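Local coordinates for VgrG protein (Vibrio cholerae, PDB 4DTH) that carries an actin cross-linking toxin domain that binds ATP and magnesium and probably uses them to join actin monomers covalently, at residues A[112-115]-A[116-119]; A[120-123]-A[124-128]; A[261-265]-A[266-270]; A[273-276]-A[277-280]. One frame throughout, in Å; residues are numbered along the deposited sequence. Where two conformers were deposited one is given.

Contact 1: A[112-115]-A[116-119]. With SO4 (sulfate ion), chain H.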
# COMPACT_ATOMS: atom_id res chain seq x y z
N LEU A 112 -18.17 5.30 -6.21
CA LEU A 112 -19.55 5.37 -5.71
C LEU A 112 -20.52 4.88 -6.77
O LEU A 112 -21.45 4.14 -6.45
CB LEU A 112 -19.93 6.76 -5.21
CG LEU A 112 -19.24 7.21 -3.92
CD1 LEU A 112 -19.33 8.71 -3.76
CD2 LEU A 112 -19.80 6.48 -2.69
N TRP A 113 -20.27 5.23 -8.05
CA TRP A 113 -21.10 4.76 -9.16
C TRP A 113 -21.01 3.23 -9.23
O TRP A 113 -22.04 2.57 -9.38
CB TRP A 113 -20.67 5.37 -10.52
CG TRP A 113 -21.26 4.60 -11.68
CD1 TRP A 113 -22.56 4.59 -12.07
CD2 TRP A 113 -20.61 3.56 -12.43
NE1 TRP A 113 -22.76 3.64 -13.05
CE2 TRP A 113 -21.58 2.99 -13.28
CE3 TRP A 113 -19.30 3.06 -12.47
CZ2 TRP A 113 -21.28 1.96 -14.17
CZ3 TRP A 113 -19.00 2.04 -13.36
CH2 TRP A 113 -19.98 1.52 -14.21
N LEU A 114 -19.78 2.67 -9.19
CA LEU A 114 -19.62 1.22 -9.28
C LEU A 114 -20.33 0.48 -8.14
O LEU A 114 -20.95 -0.55 -8.40
CB LEU A 114 -18.14 0.79 -9.40
CG LEU A 114 -17.94 -0.72 -9.61
CD1 LEU A 114 -18.51 -1.19 -10.94
CD2 LEU A 114 -16.48 -1.10 -9.50
N ALA A 115 -20.32 1.05 -6.92
CA ALA A 115 -21.04 0.46 -5.79
C ALA A 115 -22.54 0.39 -6.09
O ALA A 115 -23.16 -0.63 -5.82
CB ALA A 115 -20.78 1.25 -4.52
N THR A 116 -23.11 1.45 -6.69
CA THR A 116 -24.53 1.42 -7.06
C THR A 116 -24.79 0.39 -8.17
O THR A 116 -25.80 -0.30 -8.13
CB THR A 116 -25.09 2.81 -7.41
OG1 THR A 116 -24.65 3.21 -8.71
CG2 THR A 116 -24.77 3.85 -6.36
N HIS A 117 -23.85 0.28 -9.13
CA HIS A 117 -23.93 -0.70 -10.22
C HIS A 117 -23.89 -2.14 -9.65
O HIS A 117 -24.67 -3.00 -10.08
CB HIS A 117 -22.80 -0.45 -11.23
CG HIS A 117 -22.77 -1.44 -12.35
ND1 HIS A 117 -23.59 -1.31 -13.46
CD2 HIS A 117 -22.01 -2.55 -12.49
CE1 HIS A 117 -23.31 -2.35 -14.23
NE2 HIS A 117 -22.37 -3.12 -13.69
N PHE A 118 -23.01 -2.38 -8.65
CA PHE A 118 -22.90 -3.68 -7.97
C PHE A 118 -24.20 -4.01 -7.22
O PHE A 118 -24.62 -5.17 -7.20
CB PHE A 118 -21.72 -3.68 -6.99
CG PHE A 118 -20.36 -4.08 -7.53
CD1 PHE A 118 -20.21 -5.23 -8.31
CD2 PHE A 118 -19.22 -3.39 -7.14
CE1 PHE A 118 -18.94 -5.64 -8.74
CE2 PHE A 118 -17.95 -3.80 -7.58
CZ PHE A 118 -17.83 -4.91 -8.39
N THR A 119 -24.83 -2.98 -6.59
CA THR A 119 -26.11 -3.12 -5.86
C THR A 119 -27.18 -3.70 -6.81
O THR A 119 -27.89 -4.63 -6.43
CB THR A 119 -26.52 -1.79 -5.20
OG1 THR A 119 -25.48 -1.37 -4.31
CG2 THR A 119 -27.85 -1.89 -4.43
S SO4 H . -25.50 1.84 -14.76
O1 SO4 H . -26.93 1.70 -14.99
O2 SO4 H . -25.13 1.17 -13.49
O3 SO4 H . -24.78 1.19 -15.85
O4 SO4 H . -25.15 3.27 -14.68
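Trp113 and His117, one turn apart on helix 101-124, together hold a sulfate ion, an i to i+4 pairing of an alpha-helix. The indole donates from NE1 to sulfate O4 at 2.9 Å with an N-H...O angle of 170°, and the imidazole donates from ND1 to sulfate O2. Each oxygen lies at a ring edge near the ring plane, where an aromatic N-H points, which is why these two residue types suit an anion. Glu136 N adds another bond. The ion probably came from the crystallisation liquor.

Both side chains have CG anti to the backbone N (chi1 177° for His117), which carries both rings to the same flank of the helix, where their N-H groups can reach one ion. The rings meet obliquely, planes 32° apart, and His117 CB lies over one face of the indole, offset toward its rim. On another side of the helix Leu114 leans on Phe118: its CD2 is 3.6 Å from Phe118 CE2, while its CD1 lies over one face of the ring, offset toward the rim. Both are buried against strand 56-68 through Leu60, as apolar residues facing a sheet should be.

Behind the side chains run the helix bonds, joined by two threonine hydroxyls that fold back on the backbone. Trp113 O accepts from His117 N at 2.9 Å and also from Thr116 OG1 at 2.8 Å. Ala115 O also takes two bonds, here both from Thr119: N at 3.0 Å and OG1 at 2.9 Å reach it from opposite faces of its carbonyl plane.

Contact 2: A[120-123]-A[124-128]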
# COMPACT_ATOMS: atom_id res chain seq x y z
N THR A 120 -27.27 -3.18 -8.05
CA THR A 120 -28.21 -3.68 -9.05
C THR A 120 -27.78 -5.08 -9.50
O THR A 120 -28.62 -5.95 -9.63
CB THR A 120 -28.32 -2.68 -10.22
OG1 THR A 120 -28.82 -1.45 -9.70
CG2 THR A 120 -29.24 -3.16 -11.34
N HIS A 121 -26.45 -5.28 -9.71
CA HIS A 121 -25.91 -6.56 -10.17
C HIS A 121 -26.26 -7.74 -9.27
O HIS A 121 -26.69 -8.76 -9.77
CB HIS A 121 -24.38 -6.47 -10.38
CG HIS A 121 -23.80 -7.70 -11.02
ND1 HIS A 121 -23.78 -7.85 -12.39
CD2 HIS A 121 -23.24 -8.80 -10.45
CE1 HIS A 121 -23.19 -9.01 -12.62
NE2 HIS A 121 -22.86 -9.62 -11.49
N ILE A 122 -26.12 -7.60 -7.96
CA ILE A 122 -26.47 -8.69 -7.03
C ILE A 122 -27.99 -8.90 -6.90
O ILE A 122 -28.44 -9.95 -6.42
CB ILE A 122 -25.78 -8.53 -5.66
CG1 ILE A 122 -26.23 -7.22 -4.95
CG2 ILE A 122 -24.25 -8.66 -5.78
CD1 ILE A 122 -25.98 -7.15 -3.40
N ASP A 123 -28.78 -7.91 -7.34
CA ASP A 123 -30.23 -8.02 -7.29
C ASP A 123 -30.75 -8.79 -8.48
O ASP A 123 -31.66 -9.59 -8.32
CB ASP A 123 -30.87 -6.63 -7.21
CG ASP A 123 -32.35 -6.68 -6.87
OD1 ASP A 123 -32.70 -7.28 -5.82
OD2 ASP A 123 -33.15 -6.15 -7.65
N GLN A 124 -30.18 -8.57 -9.67
CA GLN A 124 -30.71 -9.23 -10.86
C GLN A 124 -29.80 -10.19 -11.59
O GLN A 124 -30.25 -10.91 -12.49
CB GLN A 124 -31.24 -8.18 -11.82
CG GLN A 124 -30.17 -7.26 -12.35
CD GLN A 124 -30.79 -6.06 -12.99
OE1 GLN A 124 -31.77 -5.49 -12.49
NE2 GLN A 124 -30.20 -5.63 -14.10
N SER A 125 -28.51 -10.18 -11.24
CA SER A 125 -27.52 -11.03 -11.87
C SER A 125 -26.64 -11.68 -10.81
O SER A 125 -25.45 -11.81 -11.00
CB SER A 125 -26.69 -10.22 -12.87
OG SER A 125 -27.53 -9.77 -13.92
N ASN A 126 -27.24 -12.07 -9.66
CA ASN A 126 -26.47 -12.68 -8.58
C ASN A 126 -25.74 -13.94 -9.05
O ASN A 126 -26.32 -14.73 -9.81
CB ASN A 126 -27.34 -12.96 -7.36
CG ASN A 126 -26.55 -12.91 -6.07
OD1 ASN A 126 -25.60 -12.14 -5.92
ND2 ASN A 126 -26.95 -13.71 -5.10
N HIS A 127 -24.46 -14.10 -8.65
CA HIS A 127 -23.60 -15.24 -9.03
C HIS A 127 -23.23 -15.25 -10.52
O HIS A 127 -22.99 -16.31 -11.09
CB HIS A 127 -24.17 -16.58 -8.55
CG HIS A 127 -24.17 -16.74 -7.06
ND1 HIS A 127 -23.09 -17.31 -6.40
CD2 HIS A 127 -25.13 -16.45 -6.16
CE1 HIS A 127 -23.42 -17.32 -5.12
NE2 HIS A 127 -24.65 -16.83 -4.93
N GLN A 128 -23.15 -14.05 -11.12
CA GLN A 128 -22.74 -13.91 -12.51
C GLN A 128 -21.56 -12.95 -12.60
O GLN A 128 -21.43 -12.06 -11.74
CB GLN A 128 -23.88 -13.34 -13.36
CG GLN A 128 -24.98 -14.33 -13.63
CD GLN A 128 -26.14 -13.57 -14.18
OE1 GLN A 128 -26.07 -12.84 -15.14
NE2 GLN A 128 -27.21 -13.63 -13.49
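His121 O accepts the shortest backbone bond here, 2.7 Å from Ser125 N, as helix 101-124 runs out; Gln124 N to Thr120 O is the i to i+4 bond just before it. Ser125 is the first residue to leave helical angles, and the chain then folds back through a type II beta turn from Ser125 to Gln128.

The imidazole of His121 ties that turn to the helix. With CG anti to the backbone N (chi1 -173°), the ring reaches along the helix end, and NE2 donates to Gln128 O at 2.8 Å with an N-H...O angle of 164°. The oxygen lies in the ring plane, yet the nitrogen stands 50° out of the carbonyl plane, so the bond misses the lone pairs of Gln128 O. Ser125 CB sits over one face of the same ring, offset toward the rim, in a CH-pi contact 3.9 Å from its centroid. Histidine suits this buried place by offering both a flat face and an N-H at its edge.

Farther out, Thr120 and Gln124 lie side by side, and Thr120 CG2 touches the amide at Gln124 OE1, 3.6 Å away. Asn126 packs its CB on Ile122 O, while its amide is satisfied by Ala153 N and Ala159 O. The arrangement is that of a helix C-terminus followed by a type II turn whose last two residues, His127 with its positive phi and Gln128, form a G1 beta bulge against Ile151 of strand 150-153.

Contact 3: A[261-265]-A[266-270]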
# COMPACT_ATOMS: atom_id res chain seq x y z
N PRO A 261 7.14 -15.58 19.85
CA PRO A 261 6.47 -15.00 18.67
C PRO A 261 4.96 -14.76 18.87
O PRO A 261 4.25 -15.60 19.45
CB PRO A 261 6.72 -16.05 17.59
CG PRO A 261 7.99 -16.70 18.00
CD PRO A 261 7.89 -16.80 19.49
N ASN A 262 4.50 -13.57 18.47
CA ASN A 262 3.09 -13.23 18.54
C ASN A 262 2.63 -12.53 17.27
O ASN A 262 1.66 -11.78 17.30
CB ASN A 262 2.71 -12.51 19.83
CG ASN A 262 3.43 -11.21 20.09
OD1 ASN A 262 2.89 -10.13 19.87
ND2 ASN A 262 4.65 -11.31 20.61
N ALA A 263 3.33 -12.80 16.15
CA ALA A 263 3.00 -12.32 14.80
C ALA A 263 3.63 -13.29 13.82
O ALA A 263 4.62 -13.95 14.16
CB ALA A 263 3.53 -10.91 14.57
N ASN A 264 3.07 -13.38 12.61
CA ASN A 264 3.60 -14.31 11.62
C ASN A 264 4.77 -13.75 10.79
O ASN A 264 5.37 -14.48 9.99
CB ASN A 264 2.48 -14.90 10.76
CG ASN A 264 1.43 -15.66 11.57
OD1 ASN A 264 0.24 -15.65 11.24
ND2 ASN A 264 1.82 -16.30 12.67
N GLY A 265 5.12 -12.50 11.02
CA GLY A 265 6.23 -11.86 10.32
C GLY A 265 6.01 -10.38 10.14
O GLY A 265 5.05 -9.83 10.69
N LEU A 266 6.89 -9.75 9.35
CA LEU A 266 6.82 -8.31 9.05
C LEU A 266 5.52 -7.92 8.31
O LEU A 266 5.05 -6.79 8.47
CB LEU A 266 8.03 -7.84 8.23
CG LEU A 266 9.40 -7.85 8.94
CD1 LEU A 266 10.54 -7.62 7.93
CD2 LEU A 266 9.45 -6.82 10.06
N THR A 267 4.94 -8.87 7.54
CA THR A 267 3.71 -8.62 6.76
C THR A 267 2.42 -8.89 7.54
O THR A 267 1.33 -8.67 7.00
CB THR A 267 3.72 -9.41 5.44
OG1 THR A 267 3.73 -10.80 5.75
CG2 THR A 267 4.91 -9.06 4.57
N ASP A 268 2.53 -9.35 8.78
CA ASP A 268 1.36 -9.62 9.60
C ASP A 268 0.54 -8.32 9.74
O ASP A 268 1.15 -7.29 10.05
CB ASP A 268 1.79 -10.15 10.98
CG ASP A 268 0.65 -10.68 11.82
OD1 ASP A 268 -0.32 -9.93 12.04
OD2 ASP A 268 0.78 -11.80 12.36
N PRO A 269 -0.79 -8.33 9.47
CA PRO A 269 -1.58 -7.08 9.58
C PRO A 269 -1.37 -6.29 10.87
O PRO A 269 -1.36 -5.07 10.82
CB PRO A 269 -3.03 -7.54 9.45
CG PRO A 269 -2.95 -8.82 8.70
CD PRO A 269 -1.64 -9.46 9.03
N LYS A 270 -1.19 -6.98 12.03
CA LYS A 270 -0.97 -6.23 13.27
C LYS A 270 0.38 -5.53 13.31
O LYS A 270 0.50 -4.47 13.93
CB LYS A 270 -1.28 -7.05 14.53
CG LYS A 270 -0.36 -8.20 14.84
CD LYS A 270 -0.93 -8.94 16.04
CE LYS A 270 -0.49 -10.36 16.07
NZ LYS A 270 -0.95 -11.05 17.30
O HOH W 1 -0.49 -9.60 19.55
O HOH W 2 -0.51 -13.70 13.94
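Asp268 holds the loop 261-265 with one carboxylate oxygen and the start of helix 269-275 with the other. Its CG stands anti to the backbone N (chi1 -170°), a conformation that turns OD2 to Asn264 N, 2.8 Å away, and OD1 to Lys270 N, 3.1 Å away. The bond from Asn264 N is nearly straight, at 168°, and uses the anti lone pair of OD2; OD1 is also met on its anti side. A short, two-pronged acid is well suited to this double task. Water 2 adds a further donor to OD2, and Ala263 CB lies 3.6 Å from the same oxygen.

Lys270 runs back alongside the loop. Beyond CG its chain is extended, carrying NZ to Asn262 O, where it makes a weak bond that is doubtful, since Asn262 O is less surely placed, and to water 1 at 2.7 Å. Gly265 has backbone angles (phi 149°) at which a side chain would jam against the preceding carbonyl, and a type I turn begins there, closed by Asp268 N to Gly265 O at 3.2 Å. Pro269, which has no N-H to be capped, fills the first helical position. Together these features make an aspartate N-cap preceded by a type I beta turn.

Contact 4: A[273-276]-A[277-280]; sequences NAWE and ILPR. With ATP (adenosine-5'-triphosphate), chain B.
One side of the ATP pocket is reached where helix 269-275 gives way to strand 277-279: Trp275 packs on Leu278 and Pro279 of that strand, while Arg280, the pocket residue just beyond it, meets the nucleotide. Leu278 CD1 comes over one face of the indole in a CH-pi contact, 3.8 Å from the centroid of the five-membered ring and 3.5 Å from Trp275 CD1. Pro279 CD reaches the six-membered ring at its rim, 3.5 Å from Trp275 CE3, its side chain crossing the indole at about a right angle. A broad aromatic can take both residues at once. Trp200 meets the indole edge-to-face, and Leu241 of helix 221-245 also touches it.

Glu276 turns the chain with a positive phi of 73°, its side chain leading off to the exposed side, and a weak bond of 2.8 Å joins Ile277 N to Trp275 O.

Arg280 is bent at chi2 and chi3, which folds the guanidinium to the phosphates. ATP O2G stands over one face of that group, offset toward the rim, 3.3 Å from Arg280 NH2. NH2 is modelled as donating to ATP O1A, but so short that its exact length is doubtful. His331 O accepts from NH1, a second-shell bond that helps fix the guanidinium's rotation, and a long, weak ion pair links NE to Glu351, a magnesium ligand. Lying alongside the triphosphate, near its alpha and gamma phosphates, the positive charge of Arg280 would be expected to offset part of their negative charge.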
# COMPACT_ATOMS: atom_id res chain seq x y z
N ASN A 273 -0.02 -2.50 11.07
CA ASN A 273 -0.81 -1.52 11.81
C ASN A 273 0.04 -0.75 12.83
O ASN A 273 -0.17 0.45 13.00
CB ASN A 273 -2.00 -2.18 12.49
CG ASN A 273 -3.09 -2.56 11.51
OD1 ASN A 273 -3.10 -2.15 10.35
ND2 ASN A 273 -4.03 -3.38 11.96
N ALA A 274 1.02 -1.43 13.45
CA ALA A 274 1.91 -0.81 14.43
C ALA A 274 2.78 0.30 13.83
O ALA A 274 3.15 1.21 14.56
CB ALA A 274 2.77 -1.87 15.10
N TRP A 275 3.08 0.26 12.51
CA TRP A 275 3.83 1.34 11.86
C TRP A 275 2.96 2.61 11.77
O TRP A 275 3.51 3.72 11.83
CB TRP A 275 4.24 0.94 10.43
CG TRP A 275 5.41 0.02 10.36
CD1 TRP A 275 5.38 -1.35 10.33
CD2 TRP A 275 6.79 0.39 10.26
NE1 TRP A 275 6.65 -1.85 10.21
CE2 TRP A 275 7.54 -0.81 10.21
CE3 TRP A 275 7.48 1.62 10.27
CZ2 TRP A 275 8.94 -0.81 10.16
CZ3 TRP A 275 8.86 1.61 10.20
CH2 TRP A 275 9.58 0.41 10.14
N GLU A 276 1.62 2.45 11.60
CA GLU A 276 0.59 3.50 11.42
C GLU A 276 0.71 4.11 10.01
O GLU A 276 -0.23 4.04 9.22
CB GLU A 276 0.63 4.58 12.51
CG GLU A 276 0.33 4.04 13.90
CD GLU A 276 0.32 5.07 15.01
OE1 GLU A 276 0.57 4.68 16.17
OE2 GLU A 276 0.08 6.27 14.72
N ILE A 277 1.87 4.68 9.72
CA ILE A 277 2.26 5.20 8.41
C ILE A 277 3.33 4.19 7.98
O ILE A 277 4.47 4.21 8.48
CB ILE A 277 2.75 6.67 8.45
CG1 ILE A 277 1.60 7.59 8.94
CG2 ILE A 277 3.26 7.10 7.07
CD1 ILE A 277 1.99 9.05 9.29
N LEU A 278 2.94 3.27 7.12
CA LEU A 278 3.79 2.16 6.70
C LEU A 278 4.67 2.45 5.49
O LEU A 278 4.14 2.66 4.39
CB LEU A 278 2.89 0.92 6.42
CG LEU A 278 3.57 -0.35 5.90
CD1 LEU A 278 4.43 -1.00 6.98
CD2 LEU A 278 2.52 -1.35 5.38
N PRO A 279 6.02 2.42 5.63
CA PRO A 279 6.88 2.59 4.44
C PRO A 279 6.57 1.49 3.41
O PRO A 279 6.42 0.31 3.78
CB PRO A 279 8.29 2.43 5.01
CG PRO A 279 8.14 2.83 6.48
CD PRO A 279 6.82 2.20 6.85
N ARG A 280 6.39 1.88 2.14
CA ARG A 280 6.05 0.95 1.07
C ARG A 280 7.16 0.79 0.06
O ARG A 280 6.99 0.05 -0.92
CB ARG A 280 4.75 1.38 0.36
CG ARG A 280 3.48 1.24 1.21
CD ARG A 280 2.97 -0.19 1.36
NE ARG A 280 2.64 -0.82 0.08
CZ ARG A 280 3.38 -1.77 -0.49
NH1 ARG A 280 4.49 -2.20 0.09
NH2 ARG A 280 3.00 -2.30 -1.65
PG ATP B . 0.67 -4.76 0.13
O1G ATP B . 0.51 -3.73 1.21
O2G ATP B . 2.12 -5.07 -0.11
O3G ATP B . -0.05 -6.04 0.46
PB ATP B . -0.13 -4.52 -2.63
O1B ATP B . 1.11 -5.16 -3.13
O2B ATP B . -1.26 -5.51 -2.75
O3B ATP B . 0.04 -4.12 -1.20
PA ATP B . 0.40 -2.12 -4.04
O1A ATP B . 1.81 -2.37 -3.66
O2A ATP B . 0.33 -2.14 -5.57
O3A ATP B . -0.46 -3.21 -3.49
O5' ATP B . -0.04 -0.70 -3.45
C5' ATP B . -1.29 -0.17 -3.95
C4' ATP B . -1.55 1.23 -3.46
O4' ATP B . -0.44 2.10 -3.81
C3' ATP B . -2.79 1.87 -4.09
O3' ATP B . -3.47 2.74 -3.19
C2' ATP B . -2.18 2.63 -5.26
O2' ATP B . -3.02 3.63 -5.80
C1' ATP B . -0.94 3.19 -4.57
N9 ATP B . 0.11 3.70 -5.44
C8 ATP B . 0.79 3.02 -6.42
N7 ATP B . 1.70 3.75 -7.03
C5 ATP B . 1.61 4.99 -6.42
C6 ATP B . 2.31 6.20 -6.59
N6 ATP B . 3.29 6.37 -7.49
N1 ATP B . 1.98 7.24 -5.79
C2 ATP B . 1.01 7.08 -4.88
N3 ATP B . 0.29 5.99 -4.62
C4 ATP B . 0.63 4.97 -5.43

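The four contacts form two pairs, each built on one helix. Contacts 1 and 2 follow one another on helix 101-124, centres 12 Å apart, from its sulfate-bearing body to its C-terminal end. Contacts 3 and 4 bracket the short helix 269-275, capping its start and packing its end, with centres 13 Å apart. The pairs are remote: contacts 1 and 4 approach no nearer than about 21 Å between nearest atoms. Contact 4 alone includes a residue of the ATP pocket, Arg280, and its Leu278 side chain is about 7 Å from a magnesium ion. Contact 3 stays at the surface, although the side chain of Thr267 is about 7 Å from the ATP.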